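Local structure of sugar ABC transporter, sugar-binding protein (Streptococcus pneumoniae, 2I58) at residues Ile8-Gln13 and Pro59-Ile64; Tyr65-Glu70 and Leu346-Gln351; Glu356-Thr361 and Asn380-Pro385. The protein probably captures sugars outside the cell for uptake by an ABC importer, and holds here linked galactose, glucose and fructose units, as in raffinose. All coordinates share one frame; numbering follows the deposited sequence.

Interaction 1: Ile8-Gln13 and Pro59-Ile64. With FRU (beta-D-fructofuranose), chain C.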
loop_
_atom_site.group_PDB
_atom_site.type_symbol
_atom_site.label_atom_id
_atom_site.label_comp_id
_atom_site.label_asym_id
_atom_site.label_seq_id
_atom_site.Cartn_x
_atom_site.Cartn_y
_atom_site.Cartn_z
ATOM N N ILE A 8 -22.218 14.662 -8.231
ATOM C CA ILE A 8 -21.139 13.919 -8.856
ATOM C C ILE A 8 -20.770 12.740 -7.985
ATOM O O ILE A 8 -21.077 12.704 -6.798
ATOM C CB ILE A 8 -19.899 14.765 -9.030
ATOM C CG1 ILE A 8 -19.538 15.538 -7.750
ATOM C CG2 ILE A 8 -20.109 15.710 -10.142
ATOM C CD1 ILE A 8 -18.093 16.000 -7.731
ATOM N N GLU A 9 -20.103 11.762 -8.564
ATOM C CA GLU A 9 -19.632 10.616 -7.790
ATOM C C GLU A 9 -18.180 10.815 -7.530
ATOM O O GLU A 9 -17.460 11.235 -8.422
ATOM C CB GLU A 9 -19.753 9.318 -8.594
ATOM C CG GLU A 9 -20.640 8.236 -8.015
ATOM C CD GLU A 9 -21.207 7.327 -9.126
ATOM O OE1 GLU A 9 -20.625 7.348 -10.243
ATOM O OE2 GLU A 9 -22.234 6.621 -8.903
ATOM N N TYR A 10 -17.757 10.479 -6.322
ATOM C CA TYR A 10 -16.362 10.210 -6.049
ATOM C C TYR A 10 -16.248 8.704 -5.711
ATOM O O TYR A 10 -16.897 8.233 -4.768
ATOM C CB TYR A 10 -15.841 11.067 -4.890
ATOM C CG TYR A 10 -14.620 10.440 -4.232
ATOM C CD1 TYR A 10 -13.428 10.287 -4.948
ATOM C CD2 TYR A 10 -14.667 9.951 -2.933
ATOM C CE1 TYR A 10 -12.295 9.703 -4.388
ATOM C CE2 TYR A 10 -13.546 9.340 -2.363
ATOM C CZ TYR A 10 -12.359 9.227 -3.101
ATOM O OH TYR A 10 -11.257 8.618 -2.549
ATOM N N PHE A 11 -15.424 7.969 -6.474
ATOM C CA PHE A 11 -15.312 6.503 -6.340
ATOM C C PHE A 11 -14.145 6.085 -5.453
ATOM O O PHE A 11 -12.996 5.877 -5.930
ATOM C CB PHE A 11 -15.140 5.847 -7.686
ATOM C CG PHE A 11 -15.232 4.326 -7.661
ATOM C CD1 PHE A 11 -16.472 3.692 -7.645
ATOM C CD2 PHE A 11 -14.079 3.542 -7.741
ATOM C CE1 PHE A 11 -16.552 2.322 -7.673
ATOM C CE2 PHE A 11 -14.154 2.160 -7.776
ATOM C CZ PHE A 11 -15.378 1.554 -7.737
ATOM N N ASN A 12 -14.471 5.949 -4.167
ATOM C CA ASN A 12 -13.508 5.745 -3.148
ATOM C C ASN A 12 -13.106 4.283 -3.182
ATOM O O ASN A 12 -13.962 3.412 -3.396
ATOM C CB ASN A 12 -14.100 6.093 -1.784
ATOM C CG ASN A 12 -13.063 6.053 -0.680
ATOM O OD1 ASN A 12 -11.942 6.507 -0.870
ATOM N ND2 ASN A 12 -13.414 5.470 0.449
ATOM N N GLN A 13 -11.790 4.041 -3.031
ATOM C CA GLN A 13 -11.253 2.720 -2.710
ATOM C C GLN A 13 -10.519 2.758 -1.360
ATOM O O GLN A 13 -9.857 1.805 -0.995
ATOM C CB GLN A 13 -10.247 2.246 -3.755
ATOM C CG GLN A 13 -10.763 1.966 -5.164
ATOM C CD GLN A 13 -9.686 1.300 -6.044
ATOM O OE1 GLN A 13 -9.198 0.189 -5.755
ATOM N NE2 GLN A 13 -9.338 1.960 -7.131
ATOM N N PRO A 59 -16.905 6.979 -12.933
ATOM C CA PRO A 59 -17.349 7.927 -11.933
ATOM C C PRO A 59 -16.598 9.275 -12.102
ATOM O O PRO A 59 -15.484 9.317 -12.656
ATOM C CB PRO A 59 -17.001 7.234 -10.613
ATOM C CG PRO A 59 -16.601 5.834 -10.972
ATOM C CD PRO A 59 -16.166 5.849 -12.356
ATOM N N ASP A 60 -17.217 10.364 -11.648
ATOM C CA ASP A 60 -16.730 11.694 -11.962
ATOM C C ASP A 60 -15.310 11.927 -11.392
ATOM O O ASP A 60 -14.416 12.412 -12.090
ATOM C CB ASP A 60 -17.728 12.745 -11.481
ATOM C CG ASP A 60 -19.167 12.524 -12.043
ATOM O OD1 ASP A 60 -19.520 13.156 -13.059
ATOM O OD2 ASP A 60 -19.953 11.737 -11.463
ATOM N N VAL A 61 -15.070 11.556 -10.152
ATOM C CA VAL A 61 -13.724 11.584 -9.636
ATOM C C VAL A 61 -13.464 10.189 -9.218
ATOM O O VAL A 61 -14.331 9.550 -8.686
ATOM C CB VAL A 61 -13.608 12.447 -8.380
ATOM C CG1 VAL A 61 -12.118 12.487 -7.850
ATOM C CG2 VAL A 61 -14.215 13.843 -8.614
ATOM N N VAL A 62 -12.261 9.699 -9.421
ATOM C CA VAL A 62 -11.973 8.306 -9.038
ATOM C C VAL A 62 -10.727 8.189 -8.206
ATOM O O VAL A 62 -9.711 8.769 -8.523
ATOM C CB VAL A 62 -11.741 7.381 -10.230
ATOM C CG1 VAL A 62 -11.302 5.997 -9.710
ATOM C CG2 VAL A 62 -12.983 7.280 -11.078
ATOM N N ASN A 63 -10.809 7.404 -7.156
ATOM C CA ASN A 63 -9.638 7.138 -6.406
ATOM C C ASN A 63 -9.000 5.965 -7.069
ATOM O O ASN A 63 -9.444 4.868 -6.870
ATOM C CB ASN A 63 -9.961 6.849 -4.947
ATOM C CG ASN A 63 -8.773 6.322 -4.184
ATOM O OD1 ASN A 63 -7.616 6.548 -4.547
ATOM N ND2 ASN A 63 -9.050 5.567 -3.148
ATOM N N ILE A 64 -7.965 6.217 -7.857
ATOM C CA ILE A 64 -7.265 5.186 -8.613
ATOM C C ILE A 64 -5.748 5.306 -8.310
ATOM O O ILE A 64 -5.182 6.398 -8.335
ATOM C CB ILE A 64 -7.550 5.301 -10.145
ATOM C CG1 ILE A 64 -6.798 4.215 -10.888
ATOM C CG2 ILE A 64 -7.109 6.633 -10.680
ATOM C CD1 ILE A 64 -7.229 4.035 -12.336
HETATM C C1 FRU C . -8.014 -3.199 0.133
HETATM C C2 FRU C . -7.477 -2.441 -1.059
HETATM C C3 FRU C . -8.709 -2.181 -1.908
HETATM C C4 FRU C . -8.163 -2.157 -3.320
HETATM C C5 FRU C . -7.086 -3.212 -3.296
HETATM C C6 FRU C . -5.977 -2.755 -4.231
HETATM O O1 FRU C . -8.064 -4.543 -0.382
HETATM O O3 FRU C . -9.286 -0.926 -1.574
HETATM O O4 FRU C . -9.157 -2.472 -4.298
HETATM O O5 FRU C . -6.664 -3.316 -1.934
HETATM O O6 FRU C . -5.138 -3.855 -4.715
#

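Interaction 2: Tyr65-Glu70 and Leu346-Gln351. With GLA (alpha-D-galactopyranose), chain B; GLC (alpha-D-glucopyranose), chain D.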
loop_
_atom_site.group_PDB
_atom_site.type_symbol
_atom_site.label_atom_id
_atom_site.label_comp_id
_atom_site.label_asym_id
_atom_site.label_seq_id
_atom_site.Cartn_x
_atom_site.Cartn_y
_atom_site.Cartn_z
ATOM N N TYR A 65 -5.103 4.174 -8.044
ATOM C CA TYR A 65 -3.750 4.183 -7.579
ATOM C C TYR A 65 -2.878 4.320 -8.800
ATOM O O TYR A 65 -2.943 3.480 -9.694
ATOM C CB TYR A 65 -3.437 2.930 -6.803
ATOM C CG TYR A 65 -4.362 2.756 -5.633
ATOM C CD1 TYR A 65 -4.300 3.586 -4.512
ATOM C CD2 TYR A 65 -5.339 1.793 -5.653
ATOM C CE1 TYR A 65 -5.197 3.421 -3.418
ATOM C CE2 TYR A 65 -6.225 1.625 -4.577
ATOM C CZ TYR A 65 -6.146 2.430 -3.466
ATOM O OH TYR A 65 -7.051 2.211 -2.467
ATOM N N PRO A 66 -2.011 5.344 -8.815
ATOM C CA PRO A 66 -1.397 5.921 -9.986
ATOM C C PRO A 66 -0.296 5.136 -10.647
ATOM O O PRO A 66 0.222 5.567 -11.692
ATOM C CB PRO A 66 -0.812 7.205 -9.437
ATOM C CG PRO A 66 -0.431 6.856 -8.086
ATOM C CD PRO A 66 -1.528 5.996 -7.587
ATOM N N GLN A 67 0.087 4.021 -10.041
ATOM C CA GLN A 67 1.089 3.126 -10.603
ATOM C C GLN A 67 0.441 1.946 -11.334
ATOM O O GLN A 67 1.106 1.177 -12.022
ATOM C CB GLN A 67 2.004 2.650 -9.479
ATOM C CG GLN A 67 1.565 1.383 -8.733
ATOM C CD GLN A 67 0.374 1.542 -7.831
ATOM O OE1 GLN A 67 -0.047 2.636 -7.526
ATOM N NE2 GLN A 67 -0.163 0.433 -7.379
ATOM N N SER A 68 -0.864 1.807 -11.178
ATOM C CA SER A 68 -1.607 0.694 -11.761
ATOM C C SER A 68 -1.494 0.615 -13.300
ATOM O O SER A 68 -1.319 1.623 -13.983
ATOM C CB SER A 68 -3.097 0.776 -11.322
ATOM O OG SER A 68 -3.688 2.070 -11.514
ATOM N N ILE A 69 -1.594 -0.598 -13.832
ATOM C CA ILE A 69 -1.753 -0.742 -15.283
ATOM C C ILE A 69 -3.006 -0.012 -15.691
ATOM O O ILE A 69 -3.005 0.690 -16.701
ATOM C CB ILE A 69 -1.894 -2.206 -15.809
ATOM C CG1 ILE A 69 -0.705 -3.033 -15.369
ATOM C CG2 ILE A 69 -1.971 -2.225 -17.313
ATOM C CD1 ILE A 69 -1.057 -4.009 -14.190
ATOM N N GLU A 70 -4.067 -0.160 -14.908
ATOM C CA GLU A 70 -5.361 0.302 -15.362
ATOM C C GLU A 70 -5.258 1.787 -15.621
ATOM O O GLU A 70 -5.608 2.264 -16.709
ATOM C CB GLU A 70 -6.461 -0.014 -14.356
ATOM C CG GLU A 70 -6.719 -1.536 -14.155
ATOM C CD GLU A 70 -5.893 -2.146 -13.011
ATOM O OE1 GLU A 70 -5.014 -1.436 -12.452
ATOM O OE2 GLU A 70 -6.128 -3.326 -12.668
ATOM N N LEU A 346 10.705 2.181 -3.163
ATOM C CA LEU A 346 10.366 1.617 -4.514
ATOM C C LEU A 346 8.889 1.739 -4.829
ATOM O O LEU A 346 8.028 1.585 -3.934
ATOM C CB LEU A 346 10.671 0.122 -4.667
ATOM C CG LEU A 346 11.698 -0.560 -3.796
ATOM C CD1 LEU A 346 11.642 -2.059 -4.041
ATOM C CD2 LEU A 346 13.110 0.055 -4.071
ATOM N N VAL A 347 8.604 1.964 -6.109
ATOM C CA VAL A 347 7.230 1.903 -6.578
ATOM C C VAL A 347 6.884 0.458 -6.689
ATOM O O VAL A 347 7.736 -0.342 -6.965
ATOM C CB VAL A 347 7.043 2.591 -7.893
ATOM C CG1 VAL A 347 5.686 2.299 -8.436
ATOM C CG2 VAL A 347 7.256 4.103 -7.704
ATOM N N TRP A 348 5.633 0.137 -6.404
ATOM C CA TRP A 348 5.137 -1.253 -6.413
ATOM C C TRP A 348 5.604 -1.963 -7.630
ATOM O O TRP A 348 5.544 -1.407 -8.693
ATOM C CB TRP A 348 3.600 -1.280 -6.452
ATOM C CG TRP A 348 2.934 -0.815 -5.216
ATOM C CD1 TRP A 348 2.289 0.382 -5.005
ATOM C CD2 TRP A 348 2.828 -1.547 -4.018
ATOM N NE1 TRP A 348 1.758 0.414 -3.722
ATOM C CE2 TRP A 348 2.106 -0.757 -3.094
ATOM C CE3 TRP A 348 3.280 -2.787 -3.621
ATOM C CZ2 TRP A 348 1.855 -1.179 -1.807
ATOM C CZ3 TRP A 348 3.027 -3.194 -2.317
ATOM C CH2 TRP A 348 2.313 -2.402 -1.442
ATOM N N LEU A 349 6.046 -3.192 -7.489
ATOM C CA LEU A 349 6.598 -3.877 -8.652
ATOM C C LEU A 349 5.526 -4.050 -9.756
ATOM O O LEU A 349 5.904 -4.118 -10.934
ATOM C CB LEU A 349 7.219 -5.251 -8.317
ATOM C CG LEU A 349 8.237 -5.277 -7.182
ATOM C CD1 LEU A 349 8.789 -6.640 -6.882
ATOM C CD2 LEU A 349 9.323 -4.355 -7.576
ATOM N N GLN A 350 4.227 -4.104 -9.387
ATOM C CA GLN A 350 3.154 -4.501 -10.351
ATOM C C GLN A 350 2.893 -3.487 -11.418
ATOM O O GLN A 350 1.988 -3.662 -12.272
ATOM C CB GLN A 350 1.814 -4.715 -9.656
ATOM C CG GLN A 350 1.246 -3.453 -8.970
ATOM C CD GLN A 350 1.260 -3.602 -7.496
ATOM O OE1 GLN A 350 2.079 -4.340 -6.948
ATOM N NE2 GLN A 350 0.334 -2.948 -6.832
ATOM N N GLN A 351 3.658 -2.410 -11.299
ATOM C CA GLN A 351 3.709 -1.342 -12.265
ATOM C C GLN A 351 3.881 -1.852 -13.688
ATOM O O GLN A 351 3.271 -1.316 -14.613
ATOM C CB GLN A 351 4.873 -0.391 -11.932
ATOM C CG GLN A 351 4.690 0.997 -12.512
ATOM C CD GLN A 351 5.867 1.901 -12.325
ATOM O OE1 GLN A 351 6.884 1.530 -11.735
ATOM N NE2 GLN A 351 5.745 3.110 -12.841
HETATM C C1 GLA B . -1.732 -0.688 -2.991
HETATM C C2 GLA B . -1.715 -0.764 -4.520
HETATM C C3 GLA B . -2.535 -1.959 -4.977
HETATM C C4 GLA B . -2.088 -3.196 -4.253
HETATM C C5 GLA B . -2.155 -3.013 -2.751
HETATM C C6 GLA B . -1.479 -4.208 -2.112
HETATM O O2 GLA B . -2.202 0.508 -5.032
HETATM O O3 GLA B . -2.310 -2.158 -6.357
HETATM O O4 GLA B . -0.713 -3.458 -4.638
HETATM O O5 GLA B . -1.382 -1.918 -2.327
HETATM O O6 GLA B . -1.084 -3.847 -0.785
HETATM C C1 GLC D . -5.525 -1.311 0.303
HETATM C C2 GLC D . -5.891 -0.436 1.476
HETATM C C3 GLC D . -6.076 0.962 1.018
HETATM C C4 GLC D . -4.857 1.423 0.229
HETATM C C5 GLC D . -4.492 0.425 -0.875
HETATM C C6 GLC D . -3.201 0.780 -1.660
HETATM O O1 GLC D . -6.722 -1.458 -0.490
HETATM O O2 GLC D . -7.136 -0.864 1.927
HETATM O O3 GLC D . -6.294 1.671 2.202
HETATM O O4 GLC D . -5.203 2.645 -0.401
HETATM O O5 GLC D . -4.337 -0.862 -0.357
HETATM O O6 GLC D . -3.039 -0.214 -2.571
#

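Interaction 3: Glu356-Thr361 and Asn380-Pro385. With GLA (alpha-D-galactopyranose), chain B.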
loop_
_atom_site.group_PDB
_atom_site.type_symbol
_atom_site.label_atom_id
_atom_site.label_comp_id
_atom_site.label_asym_id
_atom_site.label_seq_id
_atom_site.Cartn_x
_atom_site.Cartn_y
_atom_site.Cartn_z
ATOM N N GLU A 356 -1.955 -8.472 -10.346
ATOM C CA GLU A 356 -1.252 -8.845 -9.117
ATOM C C GLU A 356 -1.984 -9.876 -8.240
ATOM O O GLU A 356 -1.430 -10.284 -7.231
ATOM C CB GLU A 356 -0.957 -7.591 -8.274
ATOM C CG GLU A 356 -2.214 -6.679 -8.029
ATOM C CD GLU A 356 -1.944 -5.482 -7.059
ATOM O OE1 GLU A 356 -0.827 -5.454 -6.441
ATOM O OE2 GLU A 356 -2.864 -4.598 -6.929
ATOM N N ALA A 357 -3.214 -10.290 -8.574
ATOM C CA ALA A 357 -3.937 -11.198 -7.671
ATOM C C ALA A 357 -3.147 -12.479 -7.509
ATOM O O ALA A 357 -2.929 -12.962 -6.390
ATOM C CB ALA A 357 -5.320 -11.495 -8.154
ATOM N N ASP A 358 -2.683 -13.027 -8.622
ATOM C CA ASP A 358 -2.008 -14.313 -8.564
ATOM C C ASP A 358 -0.713 -14.238 -7.789
ATOM O O ASP A 358 -0.299 -15.249 -7.217
ATOM C CB ASP A 358 -1.825 -14.899 -9.943
ATOM C CG ASP A 358 -3.160 -15.212 -10.614
ATOM O OD1 ASP A 358 -4.169 -15.352 -9.891
ATOM O OD2 ASP A 358 -3.213 -15.327 -11.863
ATOM N N PHE A 359 -0.102 -13.055 -7.710
ATOM C CA PHE A 359 1.090 -12.895 -6.853
ATOM C C PHE A 359 0.679 -12.982 -5.406
ATOM O O PHE A 359 1.209 -13.803 -4.690
ATOM C CB PHE A 359 1.804 -11.597 -7.154
ATOM C CG PHE A 359 3.164 -11.450 -6.506
ATOM C CD1 PHE A 359 4.292 -11.938 -7.113
ATOM C CD2 PHE A 359 3.326 -10.731 -5.332
ATOM C CE1 PHE A 359 5.565 -11.740 -6.523
ATOM C CE2 PHE A 359 4.591 -10.525 -4.774
ATOM C CZ PHE A 359 5.692 -11.037 -5.352
ATOM N N HIS A 360 -0.300 -12.181 -4.990
ATOM C CA HIS A 360 -0.838 -12.288 -3.610
ATOM C C HIS A 360 -1.074 -13.730 -3.245
ATOM O O HIS A 360 -0.648 -14.188 -2.211
ATOM C CB HIS A 360 -2.216 -11.668 -3.426
ATOM C CG HIS A 360 -2.319 -10.247 -3.824
ATOM N ND1 HIS A 360 -3.542 -9.628 -3.980
ATOM C CD2 HIS A 360 -1.372 -9.323 -4.104
ATOM C CE1 HIS A 360 -3.336 -8.378 -4.361
ATOM N NE2 HIS A 360 -2.031 -8.168 -4.447
ATOM N N THR A 361 -1.806 -14.432 -4.105
ATOM C CA THR A 361 -2.247 -15.779 -3.800
ATOM C C THR A 361 -1.021 -16.631 -3.508
ATOM O O THR A 361 -0.937 -17.204 -2.425
ATOM C CB THR A 361 -3.132 -16.366 -4.935
ATOM O OG1 THR A 361 -4.476 -15.891 -4.768
ATOM C CG2 THR A 361 -3.152 -17.876 -4.902
ATOM N N ASN A 380 6.339 -18.864 -12.081
ATOM C CA ASN A 380 6.515 -18.895 -13.534
ATOM C C ASN A 380 5.188 -18.940 -14.284
ATOM O O ASN A 380 5.078 -18.399 -15.370
ATOM C CB ASN A 380 7.392 -20.061 -13.968
ATOM C CG ASN A 380 8.851 -19.749 -13.869
ATOM O OD1 ASN A 380 9.590 -20.454 -13.190
ATOM N ND2 ASN A 380 9.282 -18.684 -14.540
ATOM N N ALA A 381 4.193 -19.595 -13.695
ATOM C CA ALA A 381 2.852 -19.650 -14.255
ATOM C C ALA A 381 2.239 -18.244 -14.325
ATOM O O ALA A 381 1.471 -17.928 -15.242
ATOM C CB ALA A 381 1.977 -20.601 -13.433
ATOM N N PHE A 382 2.595 -17.396 -13.375
ATOM C CA PHE A 382 2.080 -16.031 -13.345
ATOM C C PHE A 382 2.805 -15.118 -14.357
ATOM O O PHE A 382 2.172 -14.431 -15.136
ATOM C CB PHE A 382 2.146 -15.507 -11.895
ATOM C CG PHE A 382 1.925 -14.026 -11.739
ATOM C CD1 PHE A 382 0.742 -13.436 -12.153
ATOM C CD2 PHE A 382 2.886 -13.238 -11.118
ATOM C CE1 PHE A 382 0.531 -12.096 -12.003
ATOM C CE2 PHE A 382 2.683 -11.903 -10.941
ATOM C CZ PHE A 382 1.499 -11.324 -11.382
ATOM N N PHE A 383 4.126 -15.162 -14.370
ATOM C CA PHE A 383 4.937 -14.293 -15.245
ATOM C C PHE A 383 5.158 -14.686 -16.738
ATOM O O PHE A 383 5.594 -13.852 -17.522
ATOM C CB PHE A 383 6.322 -14.132 -14.630
ATOM C CG PHE A 383 6.326 -13.340 -13.370
ATOM C CD1 PHE A 383 5.781 -12.080 -13.319
ATOM C CD2 PHE A 383 6.923 -13.828 -12.236
ATOM C CE1 PHE A 383 5.825 -11.337 -12.150
ATOM C CE2 PHE A 383 6.971 -13.083 -11.080
ATOM C CZ PHE A 383 6.427 -11.841 -11.044
ATOM N N ASN A 384 4.896 -15.931 -17.122
ATOM C CA ASN A 384 5.123 -16.373 -18.517
ATOM C C ASN A 384 4.163 -15.757 -19.575
ATOM O O ASN A 384 4.568 -15.474 -20.704
ATOM C CB ASN A 384 5.134 -17.914 -18.621
ATOM C CG ASN A 384 6.463 -18.537 -18.197
ATOM O OD1 ASN A 384 7.371 -17.858 -17.715
ATOM N ND2 ASN A 384 6.566 -19.845 -18.371
ATOM N N PRO A 385 2.890 -15.570 -19.219
ATOM C CA PRO A 385 1.949 -14.825 -20.071
ATOM C C PRO A 385 2.378 -13.414 -20.395
ATOM O O PRO A 385 1.897 -12.844 -21.348
ATOM C CB PRO A 385 0.680 -14.734 -19.213
ATOM C CG PRO A 385 0.797 -15.844 -18.203
ATOM C CD PRO A 385 2.251 -16.108 -17.999
HETATM C C1 GLA B . -1.732 -0.688 -2.991
HETATM C C2 GLA B . -1.715 -0.764 -4.520
HETATM C C3 GLA B . -2.535 -1.959 -4.977
HETATM C C4 GLA B . -2.088 -3.196 -4.253
HETATM C C5 GLA B . -2.155 -3.013 -2.751
HETATM C C6 GLA B . -1.479 -4.208 -2.112
HETATM O O2 GLA B . -2.202 0.508 -5.032
HETATM O O3 GLA B . -2.310 -2.158 -6.357
HETATM O O4 GLA B . -0.713 -3.458 -4.638
HETATM O O5 GLA B . -1.382 -1.918 -2.327
HETATM O O6 GLA B . -1.084 -3.847 -0.785
#

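Interaction 1: Ile8-Gln13 and Pro59-Ile64
Glu-9, Phe-11, Val-61 and Asn-63 lace two parallel strands together through their backbones. Val-61 N gives its hydrogen to Glu-9 O (3.0 Å), Phe-11 N to Val-61 O (2.9 Å), and Asn-63 N to Phe-11 O. Side chains extend this ladder at both ends. At the end where the strands begin, the Asp-60 carboxylate stands in for a backbone carbonyl: OD2 takes the hydrogen of Glu-9 N (2.9 Å), met 37° out of the carboxylate plane, while OD1 is held by Thr-289. At the other end Gln-13 is well suited, since its amide can give and accept at once: NE2 donates to the backbone O of Asn-63 (2.9 Å), within that carbonyl's plane, and OE1 accepts from O4 of the fructose (3.0 Å). The first bond thus helps to set the amide's rotation for the second.

The two sheet faces are packed with apolar groups. On one, Val-61 CG1 meets the edge of the Tyr-10 ring at CD1 (3.9 Å), and Trp-283 covers both residues; the Tyr-10 hydroxyl bonds to OD1 of Asn-12, whose ND2 is bonded to Asn-41. On the other, Phe-11 CB rests on Pro-59 CG (3.6 Å), and with CG anti to the backbone N (chi1 -171°) the ring lies alongside Val-62, with Leu-49 of helix 45-54 above. Glu-9 passes over Pro-59 to a salt bridge with Arg-52 of the same helix. Strand 35-40, helix 45-54 and strand 61-63 form a beta-alpha-beta crossover that places strand 6-11 between the two strands; with antiparallel strand 282-285 next to 61-63 the order is 2-1-3-5-4, as in type II periplasmic-binding-protein lobes.

Interaction 2: Tyr65-Glu70 and Leu346-Gln351
Val-347 meets Gln-67 first, its CG1 resting against the aliphatic CB of the glutamine (3.8 Å). The next residue, Trp-348, takes the rest of that side chain: Gln-67 CG lies between its backbone N and carbonyl carbon (chi1 89°) and the chain bends again at chi2, which brings the amide obliquely up to the CD1 corner of the indole, with NE2 3.4 Å from Trp-348 CD1 and the two planes 39° apart. From there NE2 donates an almost straight hydrogen bond to O2 of the galactose (3.1 Å, 164° at the hydrogen). The galactose itself lies over one face of the Trp-348 ring, its O5 3.4 Å from CZ2, an aromatic platform of the kind common in the sugar clefts of solute-binding proteins. Across the site, the Tyr-65 ring has C6 of the glucose over one face, and its hydroxyl makes a weak hydrogen bond to the glucose O4. Gln-350 is bent as well. Its amide NE2, above the same indole face as the galactose O5, is modelled as a donor to the galactose O4, though too close for the length to be trusted; Gln-169 holds its OE1 and so limits rotation of the amide. The backbone O of Gln-350 meets the methyl CD1 of Ile-69 (3.6 Å), at the start of helix 69-76. Gln-351, its chain extended, lays CG beside Gln-67 O (3.6 Å), while its own carbonyl oxygen accepts from Gln-72 in that helix.

Interaction 3: Glu356-Thr361 and Asn380-Pro385
With CG anti to the backbone N in both Phe-359 (chi1 -170°) and Phe-382 (chi1 168°), the two side chains cross between their helices, and Phe-382 pushes its ring against the first turn of helix 357-369. CE2 of Phe-382 meets Phe-359 CB at 3.9 Å, and on the other flank CD1 touches CB of Asp-358 (3.7 Å). Phe-359 N stands over the centre of one ring face. A large flat ring suits this place because it can lay carbon against a turn of backbone over several residues, whereas Asp-358, exposed, offers only its CB to the contact. Phe-383 completes the cluster: one face of its ring is covered by CD2 of Phe-382, and its CZ comes to 4.5 Å from Phe-359 CD1.

Glu-356, the N-cap residue, has its CA near Phe-382 CZ (4.3 Å) but sends its side chain away, toward the sugar. The extended chain delivers both oxygens to neighbouring hydroxyls of the galactose, which donate from O4 to OE1 (2.7 Å) and from O3 to OE2 (2.6 Å). This two-pronged grip suits a carboxylate, and the helix start may favour its negative charge.

Trp-353 meets the rings of Phe-359, Phe-382 and Phe-383, while Asn-165 and Gln-169 of helix 165-176 pack on Phe-359. Helices 357-369 and 372-383, consecutive in the chain, form a helical hairpin whose open end this contact closes.

How the interactions relate
The three contacts follow one another along the chain, and each contributes residues to the bound sugar. Interaction 1, in the five-stranded sheet, runs on directly into interaction 2, since strand 61-63 leads to helix 69-76; their centres are about 18 Å apart and they touch where Gln-13 meets Tyr-65. Interaction 3 lies about 28 Å from interaction 1 but about 15 Å from interaction 2, centre to centre; these two both hold the galactose and meet where Gln-350 comes close to Glu-356. Interaction 2 therefore bridges the part built on the five-stranded sheet and the C-terminal helices, consistent with a ligand enclosed between two lobes, with galactose gripped by residues from distant parts of the chain.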